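Putative N-acetylneuraminate lyase ([Ruminococcus] gnavus ATCC 29149, PDB 6RB7) is of unestablished function but belongs to the dihydrodipicolinate synthetase family, whose members fold as (beta/alpha)8 barrels. Local coordinates at residues A[33-38]-A[192-196]; A[125-129]-A[161-165]; A[283-289]-A[311-317]. All blocks are in the same frame, centred on the assembly; numbering follows the deposited sequence. Where two conformers were deposited one is given.

Interaction 1 (A[33-38]-A[192-196])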
ATOM      1  N   ARG A  33     -22.108  12.512  29.183  1.00 22.53           N
ATOM      2  CA  ARG A  33     -22.212  11.042  29.245  1.00 22.21           C
ATOM      3  C   ARG A  33     -21.055  10.512  30.083  1.00 22.31           C
ATOM      4  O   ARG A  33     -19.910  10.921  29.840  1.00 23.45           O
ATOM      5  CB  ARG A  33     -22.167  10.485  27.820  1.00 20.83           C
ATOM      6  CG  ARG A  33     -22.136   8.963  27.804  1.00 22.20           C
ATOM      7  CD  ARG A  33     -22.638   8.396  26.515  1.00 21.82           C
ATOM      8  NE  ARG A  33     -21.853   8.825  25.368  1.00 19.99           N
ATOM      9  CZ  ARG A  33     -22.178   8.523  24.109  1.00 19.78           C
ATOM     10  NH1 ARG A  33     -23.275   7.799  23.872  1.00 19.47           N
ATOM     11  NH2 ARG A  33     -21.424   8.984  23.125  1.00 15.30           N
ATOM     12  N   ASN A  34     -21.344   9.611  31.014  1.00 22.64           N
ATOM     13  CA  ASN A  34     -20.336   9.037  31.951  1.00 22.15           C
ATOM     14  C   ASN A  34     -19.732   7.767  31.330  1.00 16.76           C
ATOM     15  O   ASN A  34     -20.453   6.759  31.173  1.00 23.13           O
ATOM     16  CB  ASN A  34     -20.991   8.744  33.295  1.00 27.52           C
ATOM     17  CG  ASN A  34     -20.017   8.250  34.335  1.00 36.68           C
ATOM     18  OD1 ASN A  34     -19.065   7.551  34.025  1.00 25.74           O
ATOM     19  ND2 ASN A  34     -20.239   8.598  35.586  1.00 38.43           N
ATOM     20  N   LEU A  35     -18.445   7.827  30.969  1.00 18.32           N
ATOM     21  CA  LEU A  35     -17.766   6.644  30.356  1.00 13.55           C
ATOM     22  C   LEU A  35     -16.674   6.128  31.281  1.00 13.84           C
ATOM     23  O   LEU A  35     -15.763   5.447  30.828  1.00 14.13           O
ATOM     24  CB  LEU A  35     -17.211   7.074  28.993  1.00 14.83           C
ATOM     25  CG  LEU A  35     -18.277   7.488  27.986  1.00 15.44           C
ATOM     26  CD1 LEU A  35     -17.637   8.007  26.720  1.00 20.87           C
ATOM     27  CD2 LEU A  35     -19.215   6.361  27.674  1.00 17.68           C
ATOM     28  N   GLU A  36     -16.761   6.422  32.590  1.00 13.92           N
ATOM     29  CA  GLU A  36     -15.685   6.033  33.527  1.00 13.83           C
ATOM     30  C   GLU A  36     -15.469   4.525  33.502  1.00 13.08           C
ATOM     31  O   GLU A  36     -14.335   4.087  33.714  1.00 13.39           O
ATOM     32  CB  GLU A  36     -16.029   6.509  34.944  1.00 18.14           C
ATOM     33  CG  GLU A  36     -16.043   8.022  35.076  1.00 24.62           C
ATOM     34  CD  GLU A  36     -14.755   8.699  34.641  1.00 30.96           C
ATOM     35  OE1 GLU A  36     -13.675   8.335  35.166  1.00 30.51           O
ATOM     36  OE2 GLU A  36     -14.822   9.564  33.738  1.00 34.24           O
ATOM     37  N   LYS A  37     -16.517   3.735  33.315  1.00 14.43           N
ATOM     38  CA  LYS A  37     -16.393   2.259  33.398  1.00 13.12           C
ATOM     39  C   LYS A  37     -15.531   1.728  32.257  1.00 13.93           C
ATOM     40  O   LYS A  37     -15.146   0.545  32.283  1.00 13.83           O
ATOM     41  CB  LYS A  37     -17.756   1.601  33.429  1.00 15.71           C
ATOM     42  CG  LYS A  37     -18.582   1.692  32.159  1.00 15.54           C
ATOM     43  CD  LYS A  37     -19.881   0.928  32.396  1.00 21.10           C
ATOM     44  CE  LYS A  37     -20.893   1.157  31.341  1.00 25.66           C
ATOM     45  NZ  LYS A  37     -22.140   0.466  31.748  1.00 22.19           N
ATOM     46  N   TYR A  38     -15.259   2.542  31.230  1.00 12.98           N
ATOM     47  CA  TYR A  38     -14.446   2.096  30.077  1.00 12.88           C
ATOM     48  C   TYR A  38     -12.998   2.570  30.199  1.00 14.83           C
ATOM     49  O   TYR A  38     -12.200   2.193  29.308  1.00 14.00           O
ATOM     50  CB  TYR A  38     -15.062   2.610  28.777  1.00 12.57           C
ATOM     51  CG  TYR A  38     -16.450   2.085  28.557  1.00 12.07           C
ATOM     52  CD1 TYR A  38     -16.635   0.752  28.212  1.00 13.83           C
ATOM     53  CD2 TYR A  38     -17.571   2.893  28.681  1.00 13.25           C
ATOM     54  CE1 TYR A  38     -17.899   0.249  27.964  1.00 12.20           C
ATOM     55  CE2 TYR A  38     -18.835   2.383  28.453  1.00 11.87           C
ATOM     56  CZ  TYR A  38     -19.003   1.053  28.094  1.00 13.02           C
ATOM     57  OH  TYR A  38     -20.244   0.539  27.867  1.00 15.64           O
ATOM     58  N   PRO A 192     -26.980   7.557  18.777  1.00 16.13           N
ATOM     59  CA  PRO A 192     -26.634   7.969  20.140  1.00 17.70           C
ATOM     60  C   PRO A 192     -25.992   6.838  20.956  1.00 18.21           C
ATOM     61  O   PRO A 192     -25.396   7.134  21.955  1.00 17.64           O
ATOM     62  CB  PRO A 192     -28.004   8.365  20.759  1.00 25.05           C
ATOM     63  CG  PRO A 192     -28.986   7.605  19.975  1.00 21.51           C
ATOM     64  CD  PRO A 192     -28.440   7.544  18.554  1.00 21.76           C
ATOM     65  N   ASN A 193     -26.139   5.591  20.526  1.00 16.18           N
ATOM     66  CA  ASN A 193     -25.529   4.447  21.238  1.00 15.12           C
ATOM     67  C   ASN A 193     -24.021   4.391  21.003  1.00 14.65           C
ATOM     68  O   ASN A 193     -23.334   3.756  21.793  1.00 13.65           O
ATOM     69  CB  ASN A 193     -26.148   3.110  20.851  1.00 15.40           C
ATOM     70  CG  ASN A 193     -27.569   3.008  21.374  1.00 22.42           C
ATOM     71  OD1 ASN A 193     -28.124   3.992  21.859  1.00 33.42           O
ATOM     72  ND2 ASN A 193     -28.188   1.868  21.204  1.00 24.88           N
ATOM     73  N   VAL A 194     -23.520   5.010  19.947  1.00 12.29           N
ATOM     74  CA  VAL A 194     -22.044   4.995  19.673  1.00 11.62           C
ATOM     75  C   VAL A 194     -21.355   5.778  20.790  1.00 12.70           C
ATOM     76  O   VAL A 194     -21.639   6.960  20.966  1.00 12.40           O
ATOM     77  CB  VAL A 194     -21.713   5.537  18.284  1.00 12.21           C
ATOM     78  CG1 VAL A 194     -20.216   5.662  18.090  1.00 14.45           C
ATOM     79  CG2 VAL A 194     -22.297   4.603  17.199  1.00 12.66           C
ATOM     80  N   ILE A 195     -20.413   5.124  21.482  1.00 11.84           N
ATOM     81  CA  ILE A 195     -19.652   5.731  22.590  1.00 13.13           C
ATOM     82  C   ILE A 195     -18.224   6.006  22.169  1.00 11.56           C
ATOM     83  O   ILE A 195     -17.534   6.687  22.928  1.00 11.64           O
ATOM     84  CB  ILE A 195     -19.687   4.877  23.877  1.00 13.01           C
ATOM     85  CG1 ILE A 195     -19.053   3.495  23.701  1.00 12.77           C
ATOM     86  CG2 ILE A 195     -21.096   4.796  24.425  1.00 14.93           C
ATOM     87  CD1 ILE A 195     -18.672   2.842  25.006  1.00 13.44           C
ATOM     88  N   GLY A 196     -17.792   5.527  20.996  1.00 10.07           N
ATOM     89  CA  GLY A 196     -16.410   5.789  20.589  1.00 11.60           C
ATOM     90  C   GLY A 196     -15.808   4.674  19.784  1.00 11.75           C
ATOM     91  O   GLY A 196     -16.528   3.981  19.075  1.00 10.54           O
TER
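The phenol ring of Tyr38 carries the delta methyl of Ile195 on one face, while the opposite face lies against CG of its own neighbour Lys37. Ile195 CD1 sits 3.7 Å from the centroid of the Tyr38 ring and 20° off its normal, a CH-pi contact displaced toward CE2 and CZ. The second flat group, the guanidinium of Arg33, has Ile195 CG2 over one face, away from its centre, and Pro192 O at its edge. Ile195 therefore serves both groups with different branches: with CG1 between the backbone N and the carbonyl carbon (chi1 62°), one arm ends at the tyrosine and the CG2 methyl lies under the arginine. Leu35 fills in between, its CD2 4.1 Å from Ile195 CG2.

These contacts bring the 33-38 segment, which precedes the first barrel strand, across the end of strand 194-199 where that strand begins. In a (beta/alpha)8 barrel this is the N-terminal end of the parallel strands, and here the incoming chain packs over it; Leu35 and Tyr38 also touch Ile219 on the adjacent strand 219-222.

The arginine also donates to two main-chain carbonyls. Arg33 NH1 reaches Pro192 O at 2.9 Å, nearly in the guanidinium plane. Arg33 NH2 meets Val194 O at 3.0 Å, on a lone pair in the carbonyl plane, though the oxygen lies 30° out of the guanidinium plane; both bonds are noticeably bent at the hydrogens. Tyr218 adds a cation-pi partner to Arg33. The Tyr38 hydroxyl, beyond the methyl contact, is hydrogen-bonded to Asp166 of strand 166-171, which fixes the far end of the ring.

Interaction 2 (A[125-129]-A[161-165]); sequences ARHAE and AAPNT
Glu129 reaches from helix 118-130 into the type I turn Ala162-Thr165, and its carboxylate organises the close side of this contact. OE1 accepts twice: from Thr165 OG1 at 2.7 Å, on its anti lone pair, and from the backbone N of Asn164 at 2.8 Å, met on the syn side. The other oxygen, OE2, takes a longer bond of 3.2 Å from Asn164 ND2, which comes from above the carboxylate plane. CG anti to the backbone N (chi1 178°) and an extended chain carry the carboxylate out to the turn. Beneath it the small residues allow close approach: Ala125 CB lies 4.0 Å from Ala161 CB and 4.1 Å from Ala162 CB, next to Ile136 of strand 135-138.

The other side is looser and wetter. Arg126, an exposed residue, touches the loop with its NH2 3.9 Å from Ala161 CB, the methyl lying over a face of the guanidinium. Ala161 O accepts from two waters, one of which also accepts weakly from Arg126 NE while the other donates, over a longer distance, to Glu129 OE2. The contact joins helix 118-130 to the loop between helix 148-160 and strand 166-171 on the outside of the barrel.

With three protein donors on one carboxylate, two of them on OE1, the negative charge of Glu129 is probably well stabilised, and the turn leading into strand 166-171 is held to the helix by both its backbone and its side chains.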
ATOM      1  N   ALA A 125     -25.448  -9.589  18.643  1.00 12.22           N
ATOM      2  CA  ALA A 125     -25.793  -8.324  19.323  1.00 13.29           C
ATOM      3  C   ALA A 125     -26.982  -8.562  20.267  1.00 11.62           C
ATOM      4  O   ALA A 125     -26.940  -8.121  21.420  1.00 14.02           O
ATOM      5  CB  ALA A 125     -26.063  -7.233  18.324  1.00 14.67           C
ATOM      6  N   ARG A 126     -28.035  -9.176  19.757  1.00 14.10           N
ATOM      7  CA  ARG A 126     -29.268  -9.414  20.547  1.00 14.93           C
ATOM      8  C   ARG A 126     -28.917 -10.305  21.728  1.00 13.95           C
ATOM      9  O   ARG A 126     -29.379 -10.015  22.856  1.00 15.79           O
ATOM     10  CB  ARG A 126     -30.322 -10.062  19.648  1.00 18.50           C
ATOM     11  CG  ARG A 126     -31.665 -10.314  20.311  1.00 24.50           C
ATOM     12  CD  ARG A 126     -32.574 -10.921  19.225  1.00 36.68           C
ATOM     13  NE  ARG A 126     -32.823  -9.925  18.156  1.00 65.05           N
ATOM     14  CZ  ARG A 126     -32.315  -9.909  16.902  1.00 69.98           C
ATOM     15  NH1 ARG A 126     -31.522 -10.873  16.455  1.00 65.17           N
ATOM     16  NH2 ARG A 126     -32.603  -8.902  16.090  1.00 54.53           N
ATOM     17  N   HIS A 127     -28.119 -11.352  21.499  1.00 13.44           N
ATOM     18  CA  HIS A 127     -27.708 -12.284  22.567  1.00 13.78           C
ATOM     19  C   HIS A 127     -26.930 -11.522  23.643  1.00 15.32           C
ATOM     20  O   HIS A 127     -27.171 -11.742  24.857  1.00 16.08           O
ATOM     21  CB  HIS A 127     -26.960 -13.458  21.960  1.00 15.19           C
ATOM     22  CG  HIS A 127     -26.364 -14.373  22.959  1.00 14.15           C
ATOM     23  ND1 HIS A 127     -25.064 -14.208  23.413  1.00 15.88           N
ATOM     24  CD2 HIS A 127     -26.862 -15.477  23.555  1.00 15.77           C
ATOM     25  CE1 HIS A 127     -24.801 -15.200  24.242  1.00 16.16           C
ATOM     26  NE2 HIS A 127     -25.882 -15.999  24.350  1.00 16.05           N
ATOM     27  N   ALA A 128     -26.002 -10.649  23.230  1.00 12.98           N
ATOM     28  CA  ALA A 128     -25.169  -9.883  24.169  1.00 14.66           C
ATOM     29  C   ALA A 128     -26.026  -8.934  25.006  1.00 12.43           C
ATOM     30  O   ALA A 128     -25.812  -8.835  26.233  1.00 14.15           O
ATOM     31  CB  ALA A 128     -24.047  -9.169  23.414  1.00 13.49           C
ATOM     32  N   GLU A 129     -26.971  -8.237  24.392  1.00 14.44           N
ATOM     33  CA  GLU A 129     -27.859  -7.327  25.138  1.00 14.97           C
ATOM     34  C   GLU A 129     -28.690  -8.175  26.124  1.00 15.13           C
ATOM     35  O   GLU A 129     -28.908  -7.742  27.280  1.00 16.62           O
ATOM     36  CB  GLU A 129     -28.721  -6.506  24.212  1.00 15.25           C
ATOM     37  CG  GLU A 129     -29.650  -5.617  25.003  1.00 17.00           C
ATOM     38  CD  GLU A 129     -30.304  -4.500  24.216  1.00 22.40           C
ATOM     39  OE1 GLU A 129     -29.625  -3.546  23.841  1.00 17.94           O
ATOM     40  OE2 GLU A 129     -31.506  -4.591  24.014  1.00 25.40           O
ATOM     41  N   ALA A 161     -30.042  -4.105  16.718  1.00 14.77           N
ATOM     42  CA  ALA A 161     -30.354  -5.425  17.311  1.00 16.55           C
ATOM     43  C   ALA A 161     -30.077  -5.409  18.822  1.00 20.16           C
ATOM     44  O   ALA A 161     -30.515  -6.341  19.499  1.00 19.52           O
ATOM     45  CB  ALA A 161     -29.589  -6.528  16.620  1.00 18.63           C
ATOM     46  N   ALA A 162     -29.298  -4.433  19.306  1.00 17.65           N
ATOM     47  CA  ALA A 162     -28.979  -4.226  20.736  1.00 16.59           C
ATOM     48  C   ALA A 162     -29.242  -2.768  21.045  1.00 15.50           C
ATOM     49  O   ALA A 162     -28.336  -1.992  21.373  1.00 15.14           O
ATOM     50  CB  ALA A 162     -27.559  -4.611  21.045  1.00 16.95           C
ATOM     51  N   PRO A 163     -30.509  -2.330  20.914  1.00 15.74           N
ATOM     52  CA  PRO A 163     -30.799  -0.906  20.869  1.00 16.59           C
ATOM     53  C   PRO A 163     -30.624  -0.163  22.189  1.00 16.74           C
ATOM     54  O   PRO A 163     -30.716   1.077  22.174  1.00 18.54           O
ATOM     55  CB  PRO A 163     -32.257  -0.887  20.398  1.00 20.51           C
ATOM     56  CG  PRO A 163     -32.816  -2.160  20.934  1.00 20.50           C
ATOM     57  CD  PRO A 163     -31.710  -3.177  20.741  1.00 17.25           C
ATOM     58  N   ASN A 164     -30.417  -0.887  23.282  1.00 16.86           N
ATOM     59  CA  ASN A 164     -30.225  -0.291  24.625  1.00 19.38           C
ATOM     60  C   ASN A 164     -28.767  -0.406  25.040  1.00 18.80           C
ATOM     61  O   ASN A 164     -28.487  -0.199  26.228  1.00 20.79           O
ATOM     62  CB  ASN A 164     -31.123  -1.020  25.636  1.00 22.39           C
ATOM     63  CG  ASN A 164     -32.566  -0.907  25.211  1.00 30.79           C
ATOM     64  OD1 ASN A 164     -33.082   0.212  25.156  1.00 31.88           O
ATOM     65  ND2 ASN A 164     -33.185  -2.025  24.840  1.00 30.94           N
ATOM     66  N   THR A 165     -27.863  -0.747  24.113  1.00 15.99           N
ATOM     67  CA  THR A 165     -26.472  -1.111  24.456  1.00 14.05           C
ATOM     68  C   THR A 165     -25.488  -0.123  23.823  1.00 13.50           C
ATOM     69  O   THR A 165     -25.583   0.141  22.629  1.00 14.21           O
ATOM     70  CB  THR A 165     -26.165  -2.561  24.095  1.00 15.25           C
ATOM     71  OG1 THR A 165     -27.087  -3.429  24.767  1.00 15.21           O
ATOM     72  CG2 THR A 165     -24.794  -2.981  24.550  1.00 14.03           C
TER
HETATM   73  O   HOH W   1     -33.160  -7.060  19.139  1.00 48.38           O
HETATM   74  O   HOH W   2     -32.010  -6.814  21.683  1.00 38.18           O

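Interaction 3 (A[283-289]-A[311-317])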
ATOM      1  N   ALA A 283       8.331 -16.523  17.534  1.00 17.01           N
ATOM      2  CA  ALA A 283       8.027 -17.951  17.432  1.00 15.52           C
ATOM      3  C   ALA A 283       7.523 -18.303  16.029  1.00 15.93           C
ATOM      4  O   ALA A 283       6.968 -17.446  15.313  1.00 17.06           O
ATOM      5  CB  ALA A 283       7.025 -18.346  18.504  1.00 18.04           C
ATOM      6  N   HIS A 284       7.651 -19.574  15.691  1.00 17.65           N
ATOM      7  CA  HIS A 284       6.997 -20.167  14.503  1.00 19.24           C
ATOM      8  C   HIS A 284       5.477 -20.177  14.718  1.00 17.23           C
ATOM      9  O   HIS A 284       4.726 -19.706  13.839  1.00 16.60           O
ATOM     10  CB  HIS A 284       7.581 -21.552  14.268  1.00 17.69           C
ATOM     11  CG  HIS A 284       6.951 -22.322  13.170  1.00 20.78           C
ATOM     12  ND1 HIS A 284       7.476 -22.354  11.900  1.00 24.49           N
ATOM     13  CD2 HIS A 284       5.854 -23.106  13.149  1.00 23.90           C
ATOM     14  CE1 HIS A 284       6.750 -23.167  11.167  1.00 22.16           C
ATOM     15  NE2 HIS A 284       5.775 -23.627  11.882  1.00 24.86           N
ATOM     16  N   GLY A 285       5.021 -20.684  15.856  1.00 15.79           N
ATOM     17  CA  GLY A 285       3.612 -20.665  16.246  1.00 15.82           C
ATOM     18  C   GLY A 285       3.099 -19.251  16.392  1.00 15.40           C
ATOM     19  O   GLY A 285       3.889 -18.291  16.617  1.00 13.92           O
ATOM     20  N   ASN A 286       1.784 -19.120  16.291  1.00 12.96           N
ATOM     21  CA  ASN A 286       1.065 -17.836  16.402  1.00 12.72           C
ATOM     22  C   ASN A 286       1.317 -17.217  17.782  1.00 11.03           C
ATOM     23  O   ASN A 286       1.425 -17.916  18.802  1.00 11.95           O
ATOM     24  CB  ASN A 286      -0.411 -18.093  16.150  1.00 11.65           C
ATOM     25  CG  ASN A 286      -1.240 -16.833  16.253  1.00 14.56           C
ATOM     26  OD1 ASN A 286      -1.865 -16.614  17.306  1.00 18.42           O
ATOM     27  ND2 ASN A 286      -1.254 -16.058  15.171  1.00 14.05           N
ATOM     28  N   MET A 287       1.343 -15.889  17.822  1.00 12.94           N
ATOM     29  CA  MET A 287       1.551 -15.155  19.096  1.00 12.62           C
ATOM     30  C   MET A 287       0.539 -15.592  20.159  1.00 11.02           C
ATOM     31  O   MET A 287       0.915 -15.689  21.335  1.00 13.24           O
ATOM     32  CB  MET A 287       1.462 -13.648  18.919  1.00 13.30           C
ATOM     33  CG  MET A 287       1.970 -12.896  20.174  1.00 14.91           C
ATOM     34  SD  MET A 287       1.449 -11.165  20.130  1.00 16.86           S
ATOM     35  CE  MET A 287      -0.312 -11.403  20.312  1.00 21.52           C
ATOM     36  N   TYR A 288      -0.736 -15.817  19.821  1.00 12.00           N
ATOM     37  CA  TYR A 288      -1.742 -16.226  20.824  1.00 14.05           C
ATOM     38  C   TYR A 288      -1.414 -17.641  21.329  1.00 12.63           C
ATOM     39  O   TYR A 288      -1.738 -17.922  22.477  1.00 12.64           O
ATOM     40  CB  TYR A 288      -3.167 -16.008  20.326  1.00 13.62           C
ATOM     41  CG  TYR A 288      -3.425 -14.546  20.072  1.00 12.97           C
ATOM     42  CD1 TYR A 288      -3.479 -13.645  21.124  1.00 12.93           C
ATOM     43  CD2 TYR A 288      -3.497 -14.045  18.790  1.00 13.22           C
ATOM     44  CE1 TYR A 288      -3.640 -12.289  20.917  1.00 14.19           C
ATOM     45  CE2 TYR A 288      -3.640 -12.679  18.569  1.00 12.49           C
ATOM     46  CZ  TYR A 288      -3.669 -11.797  19.636  1.00 14.11           C
ATOM     47  OH  TYR A 288      -3.849 -10.443  19.431  1.00 17.03           O
ATOM     48  N   ALA A 289      -0.838 -18.485  20.479  1.00 12.04           N
ATOM     49  CA  ALA A 289      -0.396 -19.846  20.928  1.00 14.74           C
ATOM     50  C   ALA A 289       0.721 -19.672  21.964  1.00 13.51           C
ATOM     51  O   ALA A 289       0.743 -20.425  22.973  1.00 15.05           O
ATOM     52  CB  ALA A 289       0.053 -20.664  19.761  1.00 14.15           C
ATOM     53  N   PRO A 311      -1.262 -20.986  13.151  1.00 13.55           N
ATOM     54  CA  PRO A 311      -0.275 -22.053  13.321  1.00 12.80           C
ATOM     55  C   PRO A 311       0.009 -22.349  14.794  1.00 14.10           C
ATOM     56  O   PRO A 311       0.262 -21.452  15.619  1.00 13.53           O
ATOM     57  CB  PRO A 311       0.960 -21.495  12.605  1.00 13.77           C
ATOM     58  CG  PRO A 311       0.802 -20.022  12.660  1.00 14.27           C
ATOM     59  CD  PRO A 311      -0.684 -19.790  12.518  1.00 14.02           C
ATOM     60  N   ALA A 312       0.111 -23.645  15.067  1.00 15.54           N
ATOM     61  CA  ALA A 312       0.439 -24.164  16.409  1.00 17.39           C
ATOM     62  C   ALA A 312       1.933 -23.998  16.696  1.00 16.45           C
ATOM     63  O   ALA A 312       2.747 -23.913  15.763  1.00 15.90           O
ATOM     64  CB  ALA A 312       0.059 -25.628  16.479  1.00 18.61           C
ATOM     65  N   LEU A 313       2.283 -23.941  17.978  1.00 16.30           N
ATOM     66  CA  LEU A 313       3.691 -23.992  18.399  1.00 15.47           C
ATOM     67  C   LEU A 313       4.333 -25.276  17.866  1.00 17.00           C
ATOM     68  O   LEU A 313       3.649 -26.320  17.829  1.00 18.81           O
ATOM     69  CB  LEU A 313       3.776 -24.012  19.921  1.00 16.43           C
ATOM     70  CG  LEU A 313       3.231 -22.790  20.649  1.00 17.14           C
ATOM     71  CD1 LEU A 313       3.430 -22.953  22.127  1.00 20.89           C
ATOM     72  CD2 LEU A 313       3.907 -21.532  20.186  1.00 19.30           C
ATOM     73  N   VAL A 314       5.611 -25.179  17.542  1.00 18.14           N
ATOM     74  CA  VAL A 314       6.477 -26.372  17.296  1.00 19.25           C
ATOM     75  C   VAL A 314       7.405 -26.578  18.489  1.00 21.39           C
ATOM     76  O   VAL A 314       7.509 -25.691  19.366  1.00 18.80           O
ATOM     77  CB  VAL A 314       7.247 -26.212  15.987  1.00 18.67           C
ATOM     78  CG1 VAL A 314       6.287 -26.288  14.812  1.00 24.90           C
ATOM     79  CG2 VAL A 314       8.104 -24.965  15.946  1.00 23.89           C
ATOM     80  N   ASP A 315       8.116 -27.705  18.520  0.50 21.71           N
ATOM     81  CA  ASP A 315       9.004 -28.029  19.671  0.50 25.01           C
ATOM     82  C   ASP A 315      10.006 -26.893  19.908  0.50 22.29           C
ATOM     83  O   ASP A 315      10.229 -26.537  21.093  0.50 26.91           O
ATOM     84  CB  ASP A 315       9.748 -29.348  19.440  0.50 27.86           C
ATOM     85  CG  ASP A 315       8.862 -30.556  19.237  0.50 36.20           C
ATOM     86  OD1 ASP A 315       7.725 -30.525  19.735  0.50 36.99           O
ATOM     87  OD2 ASP A 315       9.348 -31.532  18.614  0.50 36.47           O
ATOM     88  N   GLU A 316      10.581 -26.350  18.835  1.00 23.05           N
ATOM     89  CA  GLU A 316      11.635 -25.309  18.869  1.00 27.21           C
ATOM     90  C   GLU A 316      11.077 -24.038  19.519  1.00 22.56           C
ATOM     91  O   GLU A 316      11.852 -23.258  20.066  1.00 27.29           O
ATOM     92  CB  GLU A 316      12.121 -25.011  17.446  1.00 36.69           C
ATOM     93  CG  GLU A 316      12.883 -26.167  16.786  1.00 50.99           C
ATOM     94  CD  GLU A 316      12.068 -27.394  16.372  1.00 70.01           C
ATOM     95  OE1 GLU A 316      10.813 -27.283  16.239  1.00 33.52           O
ATOM     96  OE2 GLU A 316      12.678 -28.480  16.197  1.00 80.50           O
ATOM     97  N   ASP A 317       9.763 -23.859  19.532  1.00 20.15           N
ATOM     98  CA  ASP A 317       9.192 -22.644  20.140  1.00 17.81           C
ATOM     99  C   ASP A 317       9.185 -22.691  21.667  1.00 18.29           C
ATOM    100  O   ASP A 317       9.001 -21.665  22.281  1.00 19.19           O
ATOM    101  CB  ASP A 317       7.753 -22.433  19.676  1.00 15.49           C
ATOM    102  CG  ASP A 317       7.609 -21.984  18.238  1.00 17.62           C
ATOM    103  OD1 ASP A 317       8.568 -21.349  17.716  1.00 18.16           O
ATOM    104  OD2 ASP A 317       6.543 -22.297  17.675  1.00 17.47           O
TER
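Asp317 OD2 is gripped from opposite faces of its carboxylate by two backbone amides, Gly285 N at 2.9 Å and Val314 N at 3.0 Å. The partner oxygen, OD1, accepts from His284 N at 2.8 Å, so consecutive amides of the 283-289 loop each take one oxygen. With CG anti to the carbonyl carbon (chi1 -72°), the carboxylate also folds back over the type I turn Val314-Asp317. Gly285 CA packs against Ala312 O at 3.4 Å and lies close to Leu313.

Further along, Asn286 N donates to Pro311 O in a nearly straight bond of 2.9 Å (173° at the hydrogen). Asn286 is the N-cap of helix 287-299, its OD1 accepting from Tyr288 N. Apolar contacts flank these bonds: Ala289 CB meets Leu313 CG at 3.9 Å, and Val314 CG1 lies 3.6 Å from His284 CD2, the two side chains crossing at about a right angle. His284 also stacks on Tyr149 of the second subunit.

Three amide donors around one carboxylate would probably favour its ionised form, and these bonds tie the loop before helix 287-299 to the chain entering helix 317-335.

How the interactions relate
Interactions 1 and 2 are neighbours on the barrel and interaction 3 lies on the opposite side of the chain's centre, its centre about 36 to 37 Å from theirs. The first two touch through Asn193 ND2 and Pro163 O, a probable hydrogen bond 2.8 Å long, and interaction 2 is nested within the loop that interaction 1 closes. Interaction 1 is the most buried and mainly apolar, with an arginine on main-chain carbonyls; interactions 2 and 3 are partly buried, and each centres on a carboxylate, fed in interaction 3 by backbone amides alone and in interaction 2 by one backbone amide and two side chains. Interaction 2 is water-bridged on its outer side, whereas interaction 3 joins the C-terminal helices beside a second subunit.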